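PDB 4KT7: 2-C-methyl-D-erythritol 4-phosphate cytidylyltransferase from Anaerococcus prevotii, which probably transfers the cytidylyl group of CTP to 2-C-methyl-D-erythritol 4-phosphate, releasing diphosphate, in the second step of the DXP route to isoprenoids. Local coordinates for residues 32-36 with 37-41; 58-62 with 63-67; 66-69 with 70-74. All blocks are in the same frame, centred on the assembly; numbering follows the deposited sequence.

Interaction 1. Residues 32-36 with 37-41; sequences IEVGG and RKVLE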
loop_
_atom_site.group_PDB
_atom_site.type_symbol
_atom_site.label_atom_id
_atom_site.label_comp_id
_atom_site.label_asym_id
_atom_site.label_seq_id
_atom_site.Cartn_x
_atom_site.Cartn_y
_atom_site.Cartn_z
ATOM N N ILE A 32 22.162 -3.375 -5.270
ATOM C CA ILE A 32 21.055 -3.407 -4.327
ATOM C C ILE A 32 21.489 -4.193 -3.086
ATOM O O ILE A 32 21.515 -5.430 -3.086
ATOM C CB ILE A 32 19.793 -4.052 -4.973
ATOM C CG1 ILE A 32 19.393 -3.284 -6.237
ATOM C CG2 ILE A 32 18.628 -4.076 -4.011
ATOM C CD1 ILE A 32 18.227 -3.900 -6.989
ATOM N N GLU A 33 21.845 -3.464 -2.034
ATOM C CA GLU A 33 22.284 -4.072 -0.785
ATOM C C GLU A 33 21.504 -3.563 0.413
ATOM O O GLU A 33 21.098 -2.401 0.477
ATOM C CB GLU A 33 23.777 -3.837 -0.559
ATOM C CG GLU A 33 24.661 -4.698 -1.427
ATOM C CD GLU A 33 26.109 -4.266 -1.393
ATOM O OE1 GLU A 33 26.389 -3.142 -0.917
ATOM O OE2 GLU A 33 26.966 -5.052 -1.849
ATOM N N VAL A 34 21.328 -4.451 1.376
ATOM C CA VAL A 34 20.545 -4.173 2.562
ATOM C C VAL A 34 21.238 -4.887 3.728
ATOM O O VAL A 34 21.584 -6.064 3.619
ATOM C CB VAL A 34 19.081 -4.654 2.348
ATOM C CG1 VAL A 34 18.422 -5.020 3.647
ATOM C CG2 VAL A 34 18.266 -3.591 1.624
ATOM N N GLY A 35 21.487 -4.172 4.820
ATOM C CA GLY A 35 22.166 -4.763 5.960
ATOM C C GLY A 35 23.564 -5.311 5.693
ATOM O O GLY A 35 24.125 -6.035 6.518
ATOM N N GLY A 36 24.141 -4.961 4.549
ATOM C CA GLY A 36 25.474 -5.427 4.211
ATOM C C GLY A 36 25.465 -6.686 3.365
ATOM O O GLY A 36 26.507 -7.315 3.157
ATOM N N ARG A 37 24.295 -7.054 2.857
ATOM C CA ARG A 37 24.177 -8.251 2.037
ATOM C C ARG A 37 23.298 -7.965 0.819
ATOM O O ARG A 37 22.290 -7.264 0.927
ATOM C CB ARG A 37 23.602 -9.399 2.872
ATOM C CG ARG A 37 23.805 -10.790 2.287
ATOM C CD ARG A 37 23.874 -11.827 3.403
ATOM N NE ARG A 37 22.992 -11.479 4.517
ATOM C CZ ARG A 37 22.067 -12.288 5.024
ATOM N NH1 ARG A 37 21.900 -13.503 4.522
ATOM N NH2 ARG A 37 21.309 -11.884 6.034
ATOM N N LYS A 38 23.699 -8.487 -0.336
ATOM C CA LYS A 38 22.935 -8.321 -1.568
ATOM C C LYS A 38 21.525 -8.859 -1.328
ATOM O O LYS A 38 21.365 -9.920 -0.727
ATOM C CB LYS A 38 23.608 -9.068 -2.721
ATOM C CG LYS A 38 24.983 -8.532 -3.093
ATOM C CD LYS A 38 25.614 -9.366 -4.199
ATOM C CE LYS A 38 27.004 -9.864 -3.813
ATOM N NZ LYS A 38 27.974 -8.760 -3.604
ATOM N N VAL A 39 20.508 -8.118 -1.760
ATOM C CA VAL A 39 19.122 -8.511 -1.500
ATOM C C VAL A 39 18.801 -9.924 -1.979
ATOM O O VAL A 39 18.101 -10.677 -1.297
ATOM C CB VAL A 39 18.131 -7.486 -2.076
ATOM C CG1 VAL A 39 16.709 -8.021 -2.035
ATOM C CG2 VAL A 39 18.247 -6.165 -1.299
ATOM N N LEU A 40 19.341 -10.302 -3.130
ATOM C CA LEU A 40 19.041 -11.607 -3.701
ATOM C C LEU A 40 19.612 -12.708 -2.817
ATOM O O LEU A 40 19.034 -13.787 -2.723
ATOM C CB LEU A 40 19.593 -11.723 -5.126
ATOM C CG LEU A 40 19.305 -13.051 -5.826
ATOM C CD1 LEU A 40 17.806 -13.321 -5.886
ATOM C CD2 LEU A 40 19.907 -13.065 -7.226
ATOM N N GLU A 41 20.739 -12.432 -2.163
ATOM C CA GLU A 41 21.372 -13.420 -1.293
ATOM C C GLU A 41 20.523 -13.711 -0.065
ATOM O O GLU A 41 20.424 -14.855 0.370
ATOM C CB GLU A 41 22.756 -12.952 -0.844
ATOM C CG GLU A 41 23.850 -13.114 -1.870
ATOM C CD GLU A 41 25.211 -12.770 -1.293
ATOM O OE1 GLU A 41 25.514 -11.565 -1.150
ATOM O OE2 GLU A 41 25.967 -13.704 -0.955
#
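Ile32 and Val39 meet methyl to methyl, CG2 of the isoleucine 3.4 Å from CG2 of the valine, a close fit for two methyls. The two side chains cross at a slant rather than lying along one another. In Ile32 a chi1 of -57° sets CG1 beside the backbone N and leaves CG2 anti to that nitrogen, where it meets Val39. The same Val39 methyl also takes the touch of Val34, whose CG2 approaches to 3.9 Å from Val39 CG2, again aslant. Val34 in turn is covered by Ala227, Asn228 and Leu231 of helix 221-231.

A different arrangement holds on the face that carries Glu33 and Lys38, a non-hydrogen-bonded antiparallel pair. Here the side chains run side by side and point the same way, with the two CG atoms 4.2 Å apart. Their charged ends are close without forming a salt bridge, Glu33 OE2 lying 4.2 Å from Lys38 NZ. Arg37, by contrast, in the conformer described here, leads its guanidinium away to a salt bridge with Asp45.

The backbone fixes this layout. Val34 and Arg37 form the hydrogen-bonded pair, Val34 N to Arg37 O and Arg37 N to Val34 O both being 3.0 Å. Beyond them Val39 N donates to Ile32 O at 3.2 Å, nearly straight at 166°. Gly35 and Gly36 turn the chain with positive phi, and at Gly36 a side chain would jam against the preceding carbonyl. The whole is a beta hairpin with a two-residue loop, Gly35-Gly36, in a type I' turn, running through Lys38 at the N-cap directly into helix 39-48.

Interaction 2. Residues 58-62 with 63-67; sequences LVIRK and DDEDI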
loop_
_atom_site.group_PDB
_atom_site.type_symbol
_atom_site.label_atom_id
_atom_site.label_comp_id
_atom_site.label_asym_id
_atom_site.label_seq_id
_atom_site.Cartn_x
_atom_site.Cartn_y
_atom_site.Cartn_z
ATOM N N LEU A 58 16.757 -19.638 -10.781
ATOM C CA LEU A 58 16.918 -18.188 -10.771
ATOM C C LEU A 58 16.770 -17.688 -12.184
ATOM O O LEU A 58 17.349 -18.238 -13.120
ATOM C CB LEU A 58 18.304 -17.789 -10.270
ATOM C CG LEU A 58 18.547 -17.929 -8.776
ATOM C CD1 LEU A 58 20.045 -17.935 -8.494
ATOM C CD2 LEU A 58 17.894 -16.762 -8.076
ATOM N N VAL A 59 15.998 -16.636 -12.365
ATOM C CA VAL A 59 15.955 -16.035 -13.683
ATOM C C VAL A 59 16.675 -14.695 -13.585
ATOM O O VAL A 59 16.277 -13.818 -12.795
ATOM C CB VAL A 59 14.512 -15.883 -14.182
ATOM C CG1 VAL A 59 14.512 -15.419 -15.613
ATOM C CG2 VAL A 59 13.756 -17.234 -14.078
ATOM N N ILE A 60 17.741 -14.540 -14.368
ATOM C CA ILE A 60 18.649 -13.408 -14.198
ATOM C C ILE A 60 18.807 -12.540 -15.444
ATOM O O ILE A 60 18.406 -12.924 -16.548
ATOM C CB ILE A 60 20.053 -13.885 -13.775
ATOM C CG1 ILE A 60 20.729 -14.631 -14.927
ATOM C CG2 ILE A 60 19.959 -14.762 -12.527
ATOM C CD1 ILE A 60 22.247 -14.857 -14.737
ATOM N N ARG A 61 19.404 -11.367 -15.257
ATOM C CA ARG A 61 19.887 -10.587 -16.382
ATOM C C ARG A 61 21.220 -11.181 -16.812
ATOM O O ARG A 61 22.028 -11.570 -15.965
ATOM C CB ARG A 61 20.095 -9.133 -15.965
ATOM C CG ARG A 61 18.816 -8.395 -15.637
ATOM C CD ARG A 61 19.119 -6.955 -15.244
ATOM N NE ARG A 61 20.193 -6.363 -16.041
ATOM C CZ ARG A 61 20.018 -5.744 -17.206
ATOM N NH1 ARG A 61 18.805 -5.641 -17.729
ATOM N NH2 ARG A 61 21.064 -5.235 -17.848
ATOM N N LYS A 62 21.468 -11.240 -18.115
ATOM C CA LYS A 62 22.720 -11.794 -18.606
ATOM C C LYS A 62 23.935 -11.043 -18.050
ATOM O O LYS A 62 24.996 -11.637 -17.815
ATOM C CB LYS A 62 22.749 -11.800 -20.141
ATOM C CG LYS A 62 24.088 -12.255 -20.699
ATOM C CD LYS A 62 24.110 -12.458 -22.215
ATOM C CE LYS A 62 25.546 -12.770 -22.660
ATOM N NZ LYS A 62 25.635 -13.409 -24.006
ATOM N N ASP A 63 23.771 -9.741 -17.831
ATOM C CA ASP A 63 24.863 -8.895 -17.359
ATOM C C ASP A 63 25.297 -9.203 -15.921
ATOM O O ASP A 63 26.407 -8.832 -15.505
ATOM C CB ASP A 63 24.472 -7.416 -17.461
ATOM C CG ASP A 63 24.207 -6.976 -18.885
ATOM O OD1 ASP A 63 24.619 -7.696 -19.821
ATOM O OD2 ASP A 63 23.595 -5.897 -19.063
ATOM N N ASP A 64 24.418 -9.860 -15.165
ATOM C CA ASP A 64 24.680 -10.185 -13.759
ATOM C C ASP A 64 25.242 -11.598 -13.582
ATOM O O ASP A 64 25.408 -12.060 -12.449
ATOM C CB ASP A 64 23.388 -10.095 -12.940
ATOM C CG ASP A 64 22.940 -8.665 -12.666
ATOM O OD1 ASP A 64 23.789 -7.755 -12.549
ATOM O OD2 ASP A 64 21.714 -8.461 -12.530
ATOM N N GLU A 65 25.534 -12.283 -14.689
ATOM C CA GLU A 65 25.887 -13.706 -14.636
ATOM C C GLU A 65 27.111 -14.036 -13.760
ATOM O O GLU A 65 27.063 -14.959 -12.952
ATOM C CB GLU A 65 26.056 -14.295 -16.043
ATOM C CG GLU A 65 26.368 -15.792 -16.027
ATOM C CD GLU A 65 26.315 -16.439 -17.404
ATOM O OE1 GLU A 65 26.283 -15.697 -18.416
ATOM O OE2 GLU A 65 26.313 -17.693 -17.474
ATOM N N ASP A 66 28.190 -13.276 -13.906
ATOM C CA ASP A 66 29.401 -13.526 -13.124
ATOM C C ASP A 66 29.181 -13.416 -11.617
ATOM O O ASP A 66 29.630 -14.267 -10.853
ATOM C CB ASP A 66 30.522 -12.590 -13.571
ATOM C CG ASP A 66 31.063 -12.956 -14.936
ATOM O OD1 ASP A 66 31.110 -14.171 -15.237
ATOM O OD2 ASP A 66 31.427 -12.037 -15.705
ATOM N N ILE A 67 28.488 -12.367 -11.195
ATOM C CA ILE A 67 28.146 -12.205 -9.787
ATOM C C ILE A 67 27.124 -13.256 -9.346
ATOM O O ILE A 67 27.135 -13.700 -8.191
ATOM C CB ILE A 67 27.616 -10.785 -9.500
ATOM C CG1 ILE A 67 28.632 -9.748 -9.980
ATOM C CG2 ILE A 67 27.325 -10.603 -8.024
ATOM C CD1 ILE A 67 29.993 -9.861 -9.320
HETATM O O HOH W 1 20.026 -10.632 -12.695
#
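Arg61 and Asp63 are joined by the salt bridge of this contact, with Arg61 NH2 2.9 Å from Asp63 OD2. The carboxylate comes in obliquely, its plane turned 72° from that of the guanidinium, and a single nitrogen and a single oxygen do the touching. After an anti chi2, a bend at chi3 (38°) brings the guanidinium toward Asp63. Asp64 OD2 sits at the guanidinium edge, near its plane, but 4.4 Å from Arg61 NE, a charge nearby and no salt bridge.

Water and backbone bonds form a second group. One water accepts from Arg61 N at 2.7 Å and donates to Asp64 OD2 at 2.8 Å, bridging the residue just past the strand to the aspartate. Asp64 N donates to Arg61 O at 3.0 Å, and Glu65 N to Lys62 O at 3.2 Å; these i to i+3 bonds wind the chain through a short 3-10 segment into helix 65-73.

Apolar contact is small: Ile60 CD1 rests 3.8 Å from Glu65 CA, against the backbone at the start of the helix. The Glu65 carboxylate itself goes to the hydroxyls of Tyr81 and Tyr83.

A leucine in place of Arg61 would probably cost Asp63 OD2 its salt-bridge partner and leave the carboxylate freer to turn.

Asp64 is buried yet well supplied, since OD2 also takes Leu21 N and OD1 pairs with Arg22. This strand-to-helix connection of the beta-alpha-beta unit thus gathers Asp63 and Asp64, whose negative charge is probably offset by Arg61 and Arg22.

Interaction 3. Residues 66-69 with 70-74; sequences DIIK and DILEK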
loop_
_atom_site.group_PDB
_atom_site.type_symbol
_atom_site.label_atom_id
_atom_site.label_comp_id
_atom_site.label_asym_id
_atom_site.label_seq_id
_atom_site.Cartn_x
_atom_site.Cartn_y
_atom_site.Cartn_z
ATOM N N ASP A 66 28.190 -13.276 -13.906
ATOM C CA ASP A 66 29.401 -13.526 -13.124
ATOM C C ASP A 66 29.181 -13.416 -11.617
ATOM O O ASP A 66 29.630 -14.267 -10.853
ATOM C CB ASP A 66 30.522 -12.590 -13.571
ATOM C CG ASP A 66 31.063 -12.956 -14.936
ATOM O OD1 ASP A 66 31.110 -14.171 -15.237
ATOM O OD2 ASP A 66 31.427 -12.037 -15.705
ATOM N N ILE A 67 28.488 -12.367 -11.195
ATOM C CA ILE A 67 28.146 -12.205 -9.787
ATOM C C ILE A 67 27.124 -13.256 -9.346
ATOM O O ILE A 67 27.135 -13.700 -8.191
ATOM C CB ILE A 67 27.616 -10.785 -9.500
ATOM C CG1 ILE A 67 28.632 -9.748 -9.980
ATOM C CG2 ILE A 67 27.325 -10.603 -8.024
ATOM C CD1 ILE A 67 29.993 -9.861 -9.320
ATOM N N ILE A 68 26.246 -13.663 -10.262
ATOM C CA ILE A 68 25.315 -14.751 -9.964
ATOM C C ILE A 68 26.052 -16.056 -9.677
ATOM O O ILE A 68 25.708 -16.768 -8.727
ATOM C CB ILE A 68 24.282 -14.970 -11.084
ATOM C CG1 ILE A 68 23.272 -13.817 -11.097
ATOM C CG2 ILE A 68 23.512 -16.265 -10.860
ATOM C CD1 ILE A 68 22.358 -13.789 -9.871
ATOM N N LYS A 69 27.075 -16.358 -10.478
ATOM C CA LYS A 69 27.894 -17.543 -10.260
ATOM C C LYS A 69 28.577 -17.516 -8.890
ATOM O O LYS A 69 28.657 -18.538 -8.194
ATOM C CB LYS A 69 28.963 -17.651 -11.352
ATOM C CG LYS A 69 28.427 -17.911 -12.749
ATOM C CD LYS A 69 29.582 -18.003 -13.751
ATOM C CE LYS A 69 29.095 -18.391 -15.144
ATOM N NZ LYS A 69 30.196 -18.416 -16.160
ATOM N N ASP A 70 29.086 -16.347 -8.512
ATOM C CA ASP A 70 29.806 -16.200 -7.248
ATOM C C ASP A 70 28.852 -16.421 -6.081
ATOM O O ASP A 70 29.194 -17.046 -5.078
ATOM C CB ASP A 70 30.432 -14.809 -7.141
ATOM C CG ASP A 70 31.565 -14.593 -8.130
ATOM O OD1 ASP A 70 32.086 -15.589 -8.681
ATOM O OD2 ASP A 70 31.941 -13.420 -8.341
ATOM N N ILE A 71 27.645 -15.902 -6.226
ATOM C CA ILE A 71 26.636 -16.060 -5.203
ATOM C C ILE A 71 26.231 -17.529 -5.088
ATOM O O ILE A 71 26.079 -18.053 -3.981
ATOM C CB ILE A 71 25.434 -15.145 -5.492
ATOM C CG1 ILE A 71 25.789 -13.700 -5.104
ATOM C CG2 ILE A 71 24.181 -15.625 -4.770
ATOM C CD1 ILE A 71 24.864 -12.658 -5.713
ATOM N N LEU A 72 26.117 -18.208 -6.227
ATOM C CA LEU A 72 25.644 -19.595 -6.240
ATOM C C LEU A 72 26.646 -20.621 -5.713
ATOM O O LEU A 72 26.253 -21.732 -5.349
ATOM C CB LEU A 72 25.159 -20.000 -7.637
ATOM C CG LEU A 72 23.809 -19.400 -8.007
ATOM C CD1 LEU A 72 23.316 -19.909 -9.354
ATOM C CD2 LEU A 72 22.812 -19.745 -6.920
ATOM N N GLU A 73 27.926 -20.259 -5.659
ATOM C CA GLU A 73 28.947 -21.190 -5.173
ATOM C C GLU A 73 28.731 -21.539 -3.709
ATOM O O GLU A 73 29.058 -22.638 -3.267
ATOM C CB GLU A 73 30.350 -20.609 -5.342
ATOM C CG GLU A 73 30.813 -20.503 -6.773
ATOM C CD GLU A 73 32.304 -20.291 -6.870
ATOM O OE1 GLU A 73 32.843 -19.469 -6.093
ATOM O OE2 GLU A 73 32.942 -20.959 -7.709
ATOM N N LYS A 74 28.185 -20.592 -2.960
ATOM C CA LYS A 74 27.940 -20.788 -1.535
ATOM C C LYS A 74 26.833 -21.828 -1.285
ATOM O O LYS A 74 26.733 -22.401 -0.196
ATOM C CB LYS A 74 27.642 -19.432 -0.865
ATOM C CG LYS A 74 26.424 -19.393 0.051
ATOM C CD LYS A 74 26.319 -18.058 0.799
ATOM C CE LYS A 74 25.148 -18.077 1.785
ATOM N NZ LYS A 74 24.905 -16.761 2.450
#
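Helix 65-73 is the helical arm of the beta-alpha-beta unit formed with strands 55-60 and 79-83, and its successive turns meet here through side chains four residues apart. On one flank Ile67 and Ile71 cross at a slant, Ile67 CG2 lying 4.0 Å from Ile71 CD1. On the next, Ile68 and Leu72 lie side by side and point the same way, with Ile68 CG2 3.9 Å from Leu72 CD1. Ile67 and Ile68 each offer CG2, the branch anti to the nitrogen, while Ile71 answers with CD1; in Ile68 a chi1 of -72° puts CG1 beside that nitrogen and leaves CG2 to meet Leu72.

Regular alpha-helical bonds hold the turns together: Asp70 N to Asp66 O is 3.2 Å, Ile71 N to Ile67 O 3.0 Å and Leu72 N to Ile68 O 2.9 Å. The last, Glu73 N to Lys69 O, is weak, bent to 129° at the hydrogen.

The flanks face different neighbours. Ile68 and Leu72 are taken up by Tyr81 on strand 79-83, by Ile60 and Leu58 on strand 55-60, and by Leu40 and Leu44 of helix 39-48. Ile67 meets Leu21 and Tyr31, and Ile71 meets Glu41 of helix 39-48. The chemistry is that of an amphipathic helix: Ile68 and Leu72 against the sheet, Ile67 and Ile71 against loops and helix 39-48, and the charged Asp66, Lys69, Asp70 and Glu73 on the exposed side.

From the N terminus, interaction 1 comes first, where the chain doubles back in a hairpin at 32-38 and enters helix 39-48. Strand 55-60 follows, and interaction 2 turns its end into helix 65-73, whose later turns make interaction 3. Interaction 1 closes a hairpin turn and interaction 2 a strand-to-helix turn; interaction 3 links successive turns of one helix. None encloses or crosses another, although interactions 2 and 3 share Asp66 and Ile67. The folded chain brings them together: Leu40 touches both Leu58 and Ile68, and Ile60 and Leu58 meet Ile68 and Leu72. Hairpin, two helices and a central-sheet strand are thereby joined by packing that includes the aliphatic parts of Lys38 and Glu41, which lie against Ile71.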